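Local coordinates for protein short-chain dehydrogenase/reductase SDR (Burkholderia phymatum, PDB 5IG2) that binds NAD and probably works as an oxidoreductase of the short-chain dehydrogenase/reductase family, acting on CH-OH groups of its substrates, at residues B[52-55]-B[56-60]. Residues are numbered along the deposited sequence; the frame is centred on the assembly and turned at random.
Sequences ARTV and DTLRA
Val55 lays its CG1 methyl over one face of the Arg59 guanidinium, 3.5 Å from NH2, the two side chains running alongside each other one helical turn apart. Arg59 leaves the backbone fully extended and turns only at chi3 (-66°), and NH2 is hydrogen-bonded to the carbonyl of Val65. The other guanidinium, that of Arg53, has Thr57 OG1 above one face, 4.1 Å from NH2. Asp56 OD1 stands obliquely to it, well out of its plane, so at 4.1 Å from NH1 only the opposite charges count; Arg53 NH2 is instead paired between chains, with Asp56 of the second subunit. All this sits on helix 48-60, the crossover between parallel strands 40-45 and 65-69 in the Rossmann fold. Regular i to i+4 bonds hold the turns, from Asp56 N to Ala52 O through to Arg59 N to Val55 O (2.8 Å). On the buried side Thr54 CG2 and Leu58 CD1 touch at 3.9 Å and point the same way, against Leu43 of strand 40-45 and residues of helix 25-36. With OG1 beside its own backbone N (chi1 -64°), Thr54 hydrogen-bonds back to Ala50 O, its side chain about 8 Å from the bound NAD.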
ATOM      1  N   ALA B  52     -20.697 -29.592  27.029  1.00 12.69           N
ATOM      2  CA  ALA B  52     -19.299 -29.552  27.435  1.00 12.56           C
ATOM      3  C   ALA B  52     -18.633 -28.246  27.009  1.00 15.10           C
ATOM      4  O   ALA B  52     -17.854 -27.665  27.772  1.00 13.96           O
ATOM      5  CB  ALA B  52     -18.551 -30.755  26.855  1.00 13.26           C
ATOM      6  N   ARG B  53     -18.922 -27.765  25.795  1.00 15.06           N
ATOM      7  CA  ARG B  53     -18.308 -26.515  25.356  1.00 16.70           C
ATOM      8  C   ARG B  53     -18.808 -25.341  26.190  1.00 15.64           C
ATOM      9  O   ARG B  53     -18.018 -24.474  26.593  1.00 14.01           O
ATOM     10  CB  ARG B  53     -18.585 -26.281  23.869  1.00 13.73           C
ATOM     11  CG  ARG B  53     -17.889 -27.261  22.935  1.00 12.51           C
ATOM     12  CD  ARG B  53     -16.378 -27.165  23.047  1.00 13.90           C
ATOM     13  NE  ARG B  53     -15.911 -25.810  22.756  1.00 17.82           N
ATOM     14  CZ  ARG B  53     -14.774 -25.302  23.215  1.00 20.88           C
ATOM     15  NH1 ARG B  53     -13.976 -26.044  23.978  1.00 16.22           N
ATOM     16  NH2 ARG B  53     -14.430 -24.055  22.906  1.00 21.19           N
ATOM     17  N   THR B  54     -20.118 -25.302  26.465  1.00 13.26           N
ATOM     18  CA  THR B  54     -20.681 -24.241  27.297  1.00 14.53           C
ATOM     19  C   THR B  54     -20.017 -24.212  28.670  1.00 14.56           C
ATOM     20  O   THR B  54     -19.587 -23.154  29.146  1.00 13.34           O
ATOM     21  CB  THR B  54     -22.198 -24.431  27.442  1.00 14.61           C
ATOM     22  OG1 THR B  54     -22.828 -24.304  26.159  1.00 15.94           O
ATOM     23  CG2 THR B  54     -22.784 -23.393  28.399  1.00 11.49           C
ATOM     24  N   VAL B  55     -19.922 -25.378  29.318  1.00 12.52           N
ATOM     25  CA  VAL B  55     -19.321 -25.462  30.647  1.00 15.20           C
ATOM     26  C   VAL B  55     -17.853 -25.042  30.600  1.00 17.04           C
ATOM     27  O   VAL B  55     -17.382 -24.270  31.445  1.00 15.30           O
ATOM     28  CB  VAL B  55     -19.479 -26.888  31.212  1.00 14.48           C
ATOM     29  CG1 VAL B  55     -18.602 -27.078  32.448  1.00 13.89           C
ATOM     30  CG2 VAL B  55     -20.946 -27.193  31.526  1.00 12.78           C
ATOM     31  N   ASP B  56     -17.110 -25.559  29.617  1.00 12.73           N
ATOM     32  CA  ASP B  56     -15.685 -25.270  29.501  1.00 13.26           C
ATOM     33  C   ASP B  56     -15.434 -23.767  29.419  1.00 17.59           C
ATOM     34  O   ASP B  56     -14.617 -23.215  30.166  1.00 17.50           O
ATOM     35  CB  ASP B  56     -15.121 -25.983  28.270  1.00 12.79           C
ATOM     36  CG  ASP B  56     -13.613 -25.883  28.177  1.00 20.45           C
ATOM     37  OD1 ASP B  56     -13.102 -24.815  27.776  1.00 22.53           O
ATOM     38  OD2 ASP B  56     -12.931 -26.883  28.492  1.00 22.06           O
ATOM     39  N   THR B  57     -16.159 -23.085  28.528  1.00 13.99           N
ATOM     40  CA  THR B  57     -15.951 -21.659  28.317  1.00 14.88           C
ATOM     41  C   THR B  57     -16.335 -20.844  29.549  1.00 16.46           C
ATOM     42  O   THR B  57     -15.603 -19.928  29.946  1.00 17.74           O
ATOM     43  CB  THR B  57     -16.741 -21.220  27.088  1.00 15.96           C
ATOM     44  OG1 THR B  57     -16.141 -21.821  25.938  1.00 19.42           O
ATOM     45  CG2 THR B  57     -16.708 -19.702  26.921  1.00 18.55           C
ATOM     46  N   LEU B  58     -17.465 -21.171  30.177  1.00 14.43           N
ATOM     47  CA  LEU B  58     -17.850 -20.484  31.409  1.00 13.61           C
ATOM     48  C   LEU B  58     -16.823 -20.697  32.516  1.00 16.00           C
ATOM     49  O   LEU B  58     -16.448 -19.749  33.216  1.00 15.86           O
ATOM     50  CB  LEU B  58     -19.227 -20.961  31.855  1.00 10.39           C
ATOM     51  CG  LEU B  58     -20.379 -20.465  30.978  1.00 17.39           C
ATOM     52  CD1 LEU B  58     -21.675 -21.124  31.400  1.00 17.28           C
ATOM     53  CD2 LEU B  58     -20.510 -18.935  31.029  1.00 17.52           C
ATOM     54  N   ARG B  59     -16.360 -21.933  32.695  1.00 13.97           N
ATOM     55  CA  ARG B  59     -15.363 -22.197  33.723  1.00 13.16           C
ATOM     56  C   ARG B  59     -14.067 -21.438  33.448  1.00 17.76           C
ATOM     57  O   ARG B  59     -13.457 -20.877  34.368  1.00 19.86           O
ATOM     58  CB  ARG B  59     -15.115 -23.697  33.802  1.00 13.48           C
ATOM     59  CG  ARG B  59     -14.100 -24.116  34.839  1.00 19.70           C
ATOM     60  CD  ARG B  59     -13.999 -25.636  34.846  1.00 17.38           C
ATOM     61  NE  ARG B  59     -15.243 -26.234  35.317  1.00 18.10           N
ATOM     62  CZ  ARG B  59     -15.759 -27.367  34.851  1.00 20.76           C
ATOM     63  NH1 ARG B  59     -15.141 -28.034  33.878  1.00 20.85           N
ATOM     64  NH2 ARG B  59     -16.893 -27.835  35.359  1.00 17.24           N
ATOM     65  N   ALA B  60     -13.634 -21.402  32.183  1.00 18.22           N
ATOM     66  CA  ALA B  60     -12.410 -20.684  31.836  1.00 19.91           C
ATOM     67  C   ALA B  60     -12.532 -19.193  32.132  1.00 20.86           C
ATOM     68  O   ALA B  60     -11.534 -18.542  32.455  1.00 21.40           O
ATOM     69  CB  ALA B  60     -12.067 -20.907  30.359  1.00 16.35           C
TER